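Local coordinates for scaffolding protein (Clostridium cellulolyticum, PDB 1G43) that probably binds crystalline cellulose through this family IIIa cellulose-binding domain, attaching the cellulosome to its substrate, at residues 45-50 and 116-121; 56-61 and 121-126; 133-136 and 142-145. One frame throughout, in Å; residues are numbered along the deposited sequence.

How the contacts relate
Contact 1 is the buried one: it bridges the two main sheets of the beta-sandwich, from strand 41-47 to strand 111-120, by an aromatic pair and by an arginine reaching toward the calcium loop. Contact 2 lies at the surface, centred about 7 Å from contact 1. The two share Asn121, and strands 111-120 and 55-66 are neighbours in one sheet, yet contact 2 rests on solvent-side tryptophans rather than core rings. Contact 3 is also superficial and closes a loop on itself by an indole N-H and a CH-pi contact. It touches contact 1, where Ser133 OG meets Tyr46 N, but stays about 9 Å from contact 2 at the nearest atoms.

Contact 1. Residues 45-50 and 116-121; sequences YYYTQD and TRFARN. With CA (calcium ion), chain B.
Phe118 turns the edge of its ring toward the face of Tyr47, an edge-to-face pair with centroids 5.4 Å apart and planes inclined at 54°. Phe118 CZ lies over the centre of the tyrosine ring, and its nearest atom there is Tyr47 CE1, at 4.2 Å. Each ring points to the opposite sheet, where Tyr47 also meets Leu55 and Phe118 meets Leu95.

The polar link is made by Arg120, whose chain is extended from CG to NE. Its NH2 donates to Gln49 O (3.2 Å, N-H...O angle 148°) in the carbonyl plane, with the acceptor close to the guanidinium plane. A water accepts from Arg120 NE at 2.6 Å, while NH1 is bonded to Ser124 OG.

Metal bonds order the loop that carries this carbonyl. Thr48 gives calcium its O and OG1, each at 2.4 Å, and Asp50 chelates it through both carboxylate oxygens; a water, Asp127, Asn130 and Asp131 complete the shell. Arg120 NH2 is 4.3 Å from Asp50 OD2, not in contact but of opposite charge, so the arginine probably offsets some negative charge round the metal while tying the calcium loop to the facing sheet.

Contact 2. Residues 56-61 and 121-126; sequences TFWCDH and NDWSNF. Unlike the reference sequence in segment 56-61: Trp58 (reference Leu), Cys59 (reference Gly).
Trp58 and Trp123 meet at the far corners of their indoles, with Trp58 CH2 3.7 Å from Trp123 CH2. The planes are near parallel, at 27°, but the six-membered rings are slid so far apart (centroids 5.8 Å) that they barely overlap; this is corner contact rather than a full stack. The other close approach is polar: Thr56 OG1 lies 2.8 Å from Asn121 ND2, the two side chains crossing at about a right angle.

One step out, Thr56 CG2 sits above the rim of one face of Trp58, and Arg117 makes a cation-pi contact with the same indole. The backbone that carries Trp123 is shaped by an Asx turn, in which Asp122 OD1 accepts from Ser124 N at 2.9 Å (160°). It also accepts from Ser124 OG at 2.7 Å, both donors reaching it from the same face of the carboxylate. Further out, Asp122 OD2 forms a salt bridge to Lys53.

These bonds probably stiffen the turn, while the indoles meet only at their corners. An exposed Trp123 near the Arg117-Asp60 salt bridge is consistent with the flat cellulose-binding face of family IIIa domains.

Contact 3. Residues 133-136 and 142-145; sequences SYTA and DWQK
Trp143 meets residues 133-135 in two ways, by its indole N-H and by one face of its ring, while Ser133 reaches the backbone beyond it.

Of the hydrogen bonds, the firmer is Trp143 NE1 to Ser133 O, 2.9 Å long with an N-H...O angle of 149°. The donor stands above the carbonyl plane, 48° out of it, so the bond does not use a lone-pair direction, and the oxygen is itself tilted somewhat from the indole plane. Ser133 OG donates to Lys145 O at 2.7 Å, although that oxygen is less surely placed. The same hydroxyl is bonded to Tyr46 N, so the loop is also fastened to strand 41-47.

The apolar contact is a CH-pi interaction. Thr135 CG2 stands 3.5 Å from the centroid of the six-membered ring of Trp143, close to the ring normal, and its nearest ring atom is Trp143 CE2 at 3.4 Å. The methyl gets there because CG2 lies between the backbone N and the carbonyl carbon of its residue, while OG1 takes the position anti to N. On the opposite face of the indole lies Lys145 CB, nearer the rim; the indole is thus held between an aliphatic group on each side, while the NE1 bond fixes its rotation in its own plane. Phe10 also meets this ring, and the Lys145 chain, bent at chi2 and chi4, carries its end away to a cation-pi contact with Trp132.

Neither segment is helix or strand, yet Ser133 CA and Lys145 CA come within 5.0 Å of each other. A thirteen-residue irregular loop with so close a neck meets the criteria of an omega loop, here connecting strands 126-127 and 147-150 of the beta-sandwich with the tryptophan packed inside it.

Contact 1. Residues 45-50 and 116-121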
loop_
_atom_site.group_PDB
_atom_site.type_symbol
_atom_site.label_atom_id
_atom_site.label_comp_id
_atom_site.label_asym_id
_atom_site.label_seq_id
_atom_site.Cartn_x
_atom_site.Cartn_y
_atom_site.Cartn_z
ATOM N N TYR A 45 4.317 2.685 -1.427
ATOM C CA TYR A 45 5.128 2.549 -0.206
ATOM C C TYR A 45 6.583 2.788 -0.590
ATOM O O TYR A 45 7.180 1.967 -1.267
ATOM C CB TYR A 45 4.980 1.138 0.377
ATOM C CG TYR A 45 5.727 0.921 1.685
ATOM C CD1 TYR A 45 5.127 1.198 2.898
ATOM C CD2 TYR A 45 7.050 0.494 1.693
ATOM C CE1 TYR A 45 5.826 1.067 4.100
ATOM C CE2 TYR A 45 7.764 0.354 2.893
ATOM C CZ TYR A 45 7.139 0.653 4.093
ATOM O OH TYR A 45 7.829 0.586 5.279
ATOM N N TYR A 46 7.153 3.886 -0.121
ATOM C CA TYR A 46 8.520 4.251 -0.475
ATOM C C TYR A 46 9.641 3.700 0.421
ATOM O O TYR A 46 9.547 3.750 1.629
ATOM C CB TYR A 46 8.598 5.768 -0.575
ATOM C CG TYR A 46 7.765 6.346 -1.714
ATOM C CD1 TYR A 46 6.382 6.518 -1.593
ATOM C CD2 TYR A 46 8.369 6.718 -2.905
ATOM C CE1 TYR A 46 5.623 7.059 -2.637
ATOM C CE2 TYR A 46 7.631 7.249 -3.956
ATOM C CZ TYR A 46 6.258 7.424 -3.818
ATOM O OH TYR A 46 5.556 7.983 -4.867
ATOM N N TYR A 47 10.712 3.194 -0.177
ATOM C CA TYR A 47 11.807 2.612 0.600
ATOM C C TYR A 47 13.160 2.687 -0.075
ATOM O O TYR A 47 13.266 3.097 -1.240
ATOM C CB TYR A 47 11.523 1.134 0.869
ATOM C CG TYR A 47 11.437 0.299 -0.399
ATOM C CD1 TYR A 47 10.341 0.410 -1.246
ATOM C CD2 TYR A 47 12.452 -0.588 -0.759
ATOM C CE1 TYR A 47 10.238 -0.330 -2.409
ATOM C CE2 TYR A 47 12.366 -1.350 -1.938
ATOM C CZ TYR A 47 11.239 -1.209 -2.754
ATOM O OH TYR A 47 11.064 -1.958 -3.880
ATOM N N THR A 48 14.203 2.297 0.671
ATOM C CA THR A 48 15.546 2.240 0.115
ATOM C C THR A 48 15.854 0.766 -0.070
ATOM O O THR A 48 15.767 -0.039 0.852
ATOM C CB THR A 48 16.640 2.927 0.994
ATOM O OG1 THR A 48 16.476 2.575 2.370
ATOM C CG2 THR A 48 16.584 4.465 0.808
ATOM N N GLN A 49 16.180 0.425 -1.297
ATOM C CA GLN A 49 16.467 -0.933 -1.721
ATOM C C GLN A 49 17.597 -1.636 -0.929
ATOM O O GLN A 49 17.525 -2.823 -0.654
ATOM C CB GLN A 49 16.813 -0.861 -3.216
ATOM C CG GLN A 49 16.629 -2.137 -3.964
ATOM C CD GLN A 49 16.818 -1.967 -5.462
ATOM O OE1 GLN A 49 17.859 -1.500 -5.934
ATOM N NE2 GLN A 49 15.807 -2.359 -6.218
ATOM N N ASP A 50 18.617 -0.877 -0.559
ATOM C CA ASP A 50 19.794 -1.386 0.152
ATOM C C ASP A 50 20.623 -2.350 -0.732
ATOM O O ASP A 50 21.837 -2.321 -0.693
ATOM C CB ASP A 50 19.417 -2.066 1.470
ATOM C CG ASP A 50 18.525 -1.216 2.316
ATOM O OD1 ASP A 50 18.660 0.021 2.286
ATOM O OD2 ASP A 50 17.684 -1.787 3.025
ATOM N N THR A 116 -0.413 -6.777 2.615
ATOM C CA THR A 116 0.640 -7.172 1.706
ATOM C C THR A 116 2.006 -7.261 2.367
ATOM O O THR A 116 2.255 -6.708 3.454
ATOM C CB THR A 116 0.789 -6.146 0.555
ATOM O OG1 THR A 116 1.524 -5.012 1.040
ATOM C CG2 THR A 116 -0.582 -5.652 0.063
ATOM N N ARG A 117 2.896 -7.961 1.673
ATOM C CA ARG A 117 4.258 -8.088 2.128
ATOM C C ARG A 117 5.137 -8.422 0.938
ATOM O O ARG A 117 4.652 -8.863 -0.104
ATOM C CB ARG A 117 4.375 -9.166 3.229
ATOM C CG ARG A 117 4.496 -10.628 2.749
ATOM C CD ARG A 117 4.311 -11.617 3.906
ATOM N NE ARG A 117 3.506 -12.741 3.461
ATOM C CZ ARG A 117 3.986 -13.934 3.168
ATOM N NH1 ARG A 117 5.285 -14.185 3.289
ATOM N NH2 ARG A 117 3.175 -14.864 2.710
ATOM N N PHE A 118 6.422 -8.160 1.082
ATOM C CA PHE A 118 7.356 -8.511 0.048
ATOM C C PHE A 118 8.732 -8.796 0.660
ATOM O O PHE A 118 9.056 -8.325 1.744
ATOM C CB PHE A 118 7.424 -7.454 -1.067
ATOM C CG PHE A 118 7.949 -6.128 -0.644
ATOM C CD1 PHE A 118 7.101 -5.166 -0.111
ATOM C CD2 PHE A 118 9.278 -5.802 -0.847
ATOM C CE1 PHE A 118 7.569 -3.888 0.204
ATOM C CE2 PHE A 118 9.762 -4.533 -0.538
ATOM C CZ PHE A 118 8.900 -3.568 -0.011
ATOM N N ALA A 119 9.524 -9.600 -0.037
ATOM C CA ALA A 119 10.837 -9.990 0.463
ATOM C C ALA A 119 11.763 -10.300 -0.702
ATOM O O ALA A 119 11.323 -10.400 -1.855
ATOM C CB ALA A 119 10.678 -11.214 1.359
ATOM N N ARG A 120 13.051 -10.421 -0.419
ATOM C CA ARG A 120 13.975 -10.754 -1.482
ATOM C C ARG A 120 13.891 -12.255 -1.675
ATOM O O ARG A 120 13.549 -13.004 -0.746
ATOM C CB ARG A 120 15.406 -10.367 -1.125
ATOM C CG ARG A 120 15.652 -8.888 -0.980
ATOM C CD ARG A 120 16.939 -8.674 -0.254
ATOM N NE ARG A 120 17.193 -7.268 -0.010
ATOM C CZ ARG A 120 18.123 -6.813 0.818
ATOM N NH1 ARG A 120 18.879 -7.668 1.482
ATOM N NH2 ARG A 120 18.293 -5.502 0.984
ATOM N N ASN A 121 14.197 -12.696 -2.881
ATOM C CA ASN A 121 14.169 -14.106 -3.188
ATOM C C ASN A 121 15.142 -14.902 -2.316
ATOM O O ASN A 121 14.952 -16.097 -2.125
ATOM C CB ASN A 121 14.492 -14.318 -4.659
ATOM C CG ASN A 121 13.407 -13.756 -5.581
ATOM O OD1 ASN A 121 13.489 -13.886 -6.810
ATOM N ND2 ASN A 121 12.388 -13.116 -4.994
HETATM CA CA CA B . 16.284 0.307 3.195
HETATM O O HOH W 1 16.570 -5.649 -2.000
HETATM O O HOH W 2 14.301 -1.622 3.210
#

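Contact 2. Residues 56-61 and 121-126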
loop_
_atom_site.group_PDB
_atom_site.type_symbol
_atom_site.label_atom_id
_atom_site.label_comp_id
_atom_site.label_asym_id
_atom_site.label_seq_id
_atom_site.Cartn_x
_atom_site.Cartn_y
_atom_site.Cartn_z
ATOM N N THR A 56 9.845 -10.548 -4.163
ATOM C CA THR A 56 8.618 -11.302 -4.360
ATOM C C THR A 56 7.535 -10.587 -3.590
ATOM O O THR A 56 7.732 -10.232 -2.430
ATOM C CB THR A 56 8.743 -12.777 -3.877
ATOM O OG1 THR A 56 9.613 -13.463 -4.768
ATOM C CG2 THR A 56 7.387 -13.503 -3.917
ATOM N N PHE A 57 6.413 -10.333 -4.259
ATOM C CA PHE A 57 5.271 -9.681 -3.637
ATOM C C PHE A 57 4.176 -10.685 -3.234
ATOM O O PHE A 57 3.913 -11.645 -3.944
ATOM C CB PHE A 57 4.665 -8.680 -4.599
ATOM C CG PHE A 57 3.423 -8.014 -4.083
ATOM C CD1 PHE A 57 3.502 -6.862 -3.309
ATOM C CD2 PHE A 57 2.168 -8.502 -4.423
ATOM C CE1 PHE A 57 2.353 -6.199 -2.888
ATOM C CE2 PHE A 57 1.005 -7.843 -4.008
ATOM C CZ PHE A 57 1.101 -6.692 -3.244
ATOM N N TRP A 58 3.524 -10.431 -2.108
ATOM C CA TRP A 58 2.431 -11.290 -1.618
ATOM C C TRP A 58 1.281 -10.444 -1.098
ATOM O O TRP A 58 1.525 -9.442 -0.438
ATOM C CB TRP A 58 2.877 -12.159 -0.423
ATOM C CG TRP A 58 3.734 -13.322 -0.752
ATOM C CD1 TRP A 58 3.324 -14.522 -1.245
ATOM C CD2 TRP A 58 5.152 -13.420 -0.582
ATOM N NE1 TRP A 58 4.398 -15.373 -1.384
ATOM C CE2 TRP A 58 5.534 -14.721 -0.988
ATOM C CE3 TRP A 58 6.143 -12.535 -0.122
ATOM C CZ2 TRP A 58 6.871 -15.165 -0.948
ATOM C CZ3 TRP A 58 7.477 -12.978 -0.080
ATOM C CH2 TRP A 58 7.823 -14.281 -0.492
ATOM N N CYS A 59 0.038 -10.820 -1.419
ATOM C CA CYS A 59 -1.125 -10.151 -0.815
ATOM C C CYS A 59 -1.676 -11.262 0.060
ATOM O O CYS A 59 -2.174 -12.251 -0.458
ATOM C CB CYS A 59 -2.218 -9.744 -1.808
ATOM S SG CYS A 59 -3.679 -8.963 -0.971
ATOM N N ASP A 60 -1.554 -11.106 1.372
ATOM C CA ASP A 60 -2.034 -12.109 2.317
ATOM C C ASP A 60 -3.561 -12.115 2.471
ATOM O O ASP A 60 -4.160 -13.144 2.778
ATOM C CB ASP A 60 -1.386 -11.898 3.695
ATOM C CG ASP A 60 0.136 -11.981 3.647
ATOM O OD1 ASP A 60 0.673 -12.795 2.861
ATOM O OD2 ASP A 60 0.790 -11.232 4.416
ATOM N N HIS A 61 -4.183 -10.972 2.242
ATOM C CA HIS A 61 -5.630 -10.876 2.385
ATOM C C HIS A 61 -6.127 -9.514 1.942
ATOM O O HIS A 61 -5.501 -8.497 2.231
ATOM C CB HIS A 61 -6.038 -11.070 3.845
ATOM C CG HIS A 61 -7.457 -10.706 4.116
ATOM N ND1 HIS A 61 -8.508 -11.543 3.815
ATOM C CD2 HIS A 61 -8.008 -9.550 4.549
ATOM C CE1 HIS A 61 -9.647 -10.916 4.041
ATOM N NE2 HIS A 61 -9.372 -9.702 4.485
ATOM N N ASN A 121 14.197 -12.696 -2.881
ATOM C CA ASN A 121 14.169 -14.106 -3.188
ATOM C C ASN A 121 15.142 -14.902 -2.316
ATOM O O ASN A 121 14.952 -16.097 -2.125
ATOM C CB ASN A 121 14.492 -14.318 -4.659
ATOM C CG ASN A 121 13.407 -13.756 -5.581
ATOM O OD1 ASN A 121 13.489 -13.886 -6.810
ATOM N ND2 ASN A 121 12.388 -13.116 -4.994
ATOM N N ASP A 122 16.166 -14.251 -1.765
ATOM C CA ASP A 122 17.132 -14.956 -0.938
ATOM C C ASP A 122 16.929 -14.740 0.539
ATOM O O ASP A 122 17.766 -15.120 1.347
ATOM C CB ASP A 122 18.560 -14.563 -1.304
ATOM C CG ASP A 122 18.862 -13.080 -1.075
ATOM O OD1 ASP A 122 18.196 -12.384 -0.279
ATOM O OD2 ASP A 122 19.823 -12.604 -1.702
ATOM N N TRP A 123 15.815 -14.120 0.888
ATOM C CA TRP A 123 15.475 -13.844 2.268
ATOM C C TRP A 123 16.470 -13.055 3.098
ATOM O O TRP A 123 16.396 -13.078 4.310
ATOM C CB TRP A 123 15.125 -15.150 2.998
ATOM C CG TRP A 123 13.973 -15.809 2.370
ATOM C CD1 TRP A 123 14.010 -16.748 1.388
ATOM C CD2 TRP A 123 12.590 -15.497 2.581
ATOM N NE1 TRP A 123 12.727 -17.045 0.963
ATOM C CE2 TRP A 123 11.838 -16.290 1.683
ATOM C CE3 TRP A 123 11.913 -14.629 3.440
ATOM C CZ2 TRP A 123 10.433 -16.238 1.622
ATOM C CZ3 TRP A 123 10.514 -14.577 3.382
ATOM C CH2 TRP A 123 9.791 -15.379 2.475
ATOM N N SER A 124 17.402 -12.362 2.463
ATOM C CA SER A 124 18.352 -11.547 3.217
ATOM C C SER A 124 17.592 -10.344 3.799
ATOM O O SER A 124 16.503 -9.982 3.327
ATOM C CB SER A 124 19.527 -11.072 2.322
ATOM O OG SER A 124 19.087 -10.335 1.191
ATOM N N ASN A 125 18.180 -9.747 4.822
ATOM C CA ASN A 125 17.616 -8.642 5.562
ATOM C C ASN A 125 17.663 -7.293 4.874
ATOM O O ASN A 125 18.636 -6.971 4.221
ATOM C CB ASN A 125 18.346 -8.508 6.910
ATOM C CG ASN A 125 17.788 -9.427 7.998
ATOM O OD1 ASN A 125 17.197 -10.479 7.726
ATOM N ND2 ASN A 125 17.985 -9.023 9.248
ATOM N N PHE A 126 16.595 -6.524 5.043
ATOM C CA PHE A 126 16.494 -5.169 4.533
ATOM C C PHE A 126 16.867 -4.360 5.765
ATOM O O PHE A 126 16.998 -4.905 6.863
ATOM C CB PHE A 126 15.045 -4.751 4.205
ATOM C CG PHE A 126 14.462 -5.371 2.968
ATOM C CD1 PHE A 126 13.595 -6.439 3.062
ATOM C CD2 PHE A 126 14.716 -4.826 1.713
ATOM C CE1 PHE A 126 12.982 -6.955 1.923
ATOM C CE2 PHE A 126 14.101 -5.341 0.566
ATOM C CZ PHE A 126 13.238 -6.399 0.676
#

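Contact 3. Residues 133-136 and 142-145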
loop_
_atom_site.group_PDB
_atom_site.type_symbol
_atom_site.label_atom_id
_atom_site.label_comp_id
_atom_site.label_asym_id
_atom_site.label_seq_id
_atom_site.Cartn_x
_atom_site.Cartn_y
_atom_site.Cartn_z
ATOM N N SER A 133 8.833 5.429 3.948
ATOM C CA SER A 133 7.497 5.147 4.476
ATOM C C SER A 133 7.506 4.285 5.728
ATOM O O SER A 133 6.458 3.868 6.187
ATOM C CB SER A 133 6.632 4.445 3.429
ATOM O OG SER A 133 6.506 5.235 2.268
ATOM N N TYR A 134 8.676 4.025 6.291
ATOM C CA TYR A 134 8.720 3.159 7.450
ATOM C C TYR A 134 8.517 3.755 8.823
ATOM O O TYR A 134 9.071 4.787 9.186
ATOM C CB TYR A 134 10.033 2.343 7.478
ATOM C CG TYR A 134 10.163 1.438 8.719
ATOM C CD1 TYR A 134 9.399 0.277 8.851
ATOM C CD2 TYR A 134 10.985 1.800 9.794
ATOM C CE1 TYR A 134 9.445 -0.503 10.037
ATOM C CE2 TYR A 134 11.036 1.026 10.985
ATOM C CZ TYR A 134 10.263 -0.116 11.093
ATOM O OH TYR A 134 10.290 -0.846 12.244
ATOM N N THR A 135 7.681 3.071 9.577
ATOM C CA THR A 135 7.427 3.390 10.960
ATOM C C THR A 135 6.839 2.140 11.583
ATOM O O THR A 135 5.983 1.480 11.004
ATOM C CB THR A 135 6.470 4.576 11.153
ATOM O OG1 THR A 135 6.459 4.907 12.543
ATOM C CG2 THR A 135 5.063 4.234 10.722
ATOM N N ALA A 136 7.323 1.797 12.767
ATOM C CA ALA A 136 6.817 0.612 13.451
ATOM C C ALA A 136 5.421 0.951 13.936
ATOM O O ALA A 136 5.257 1.761 14.828
ATOM C CB ALA A 136 7.717 0.255 14.609
ATOM N N ASP A 142 -3.184 6.635 11.315
ATOM C CA ASP A 142 -3.113 7.600 10.222
ATOM C C ASP A 142 -1.639 7.859 9.989
ATOM O O ASP A 142 -0.998 8.507 10.810
ATOM C CB ASP A 142 -3.779 8.913 10.624
ATOM C CG ASP A 142 -3.732 9.960 9.513
ATOM O OD1 ASP A 142 -4.382 9.778 8.447
ATOM O OD2 ASP A 142 -3.036 10.981 9.708
ATOM N N TRP A 143 -1.097 7.348 8.894
ATOM C CA TRP A 143 0.312 7.527 8.597
ATOM C C TRP A 143 0.360 8.183 7.216
ATOM O O TRP A 143 0.017 7.590 6.190
ATOM C CB TRP A 143 1.020 6.160 8.638
ATOM C CG TRP A 143 2.481 6.137 8.234
ATOM C CD1 TRP A 143 3.031 5.393 7.236
ATOM C CD2 TRP A 143 3.573 6.865 8.837
ATOM N NE1 TRP A 143 4.390 5.606 7.175
ATOM C CE2 TRP A 143 4.748 6.503 8.144
ATOM C CE3 TRP A 143 3.668 7.779 9.895
ATOM C CZ2 TRP A 143 6.005 7.027 8.465
ATOM C CZ3 TRP A 143 4.922 8.309 10.220
ATOM C CH2 TRP A 143 6.069 7.934 9.507
ATOM N N GLN A 144 0.794 9.431 7.229
ATOM C CA GLN A 144 0.883 10.272 6.046
ATOM C C GLN A 144 2.066 10.015 5.118
ATOM O O GLN A 144 2.216 10.704 4.092
ATOM C CB GLN A 144 0.931 11.722 6.502
ATOM C CG GLN A 144 0.392 12.677 5.496
ATOM C CD GLN A 144 -1.094 12.882 5.661
ATOM O OE1 GLN A 144 -1.735 12.292 6.571
ATOM N NE2 GLN A 144 -1.667 13.722 4.788
ATOM N N LYS A 145 2.918 9.055 5.469
ATOM C CA LYS A 145 4.075 8.767 4.626
ATOM C C LYS A 145 3.835 7.686 3.549
ATOM O O LYS A 145 4.773 7.174 2.921
ATOM C CB LYS A 145 5.298 8.400 5.475
ATOM C CG LYS A 145 5.931 9.547 6.255
ATOM C CD LYS A 145 6.286 10.691 5.349
ATOM C CE LYS A 145 7.403 11.558 5.931
ATOM N NZ LYS A 145 8.709 10.831 5.860
#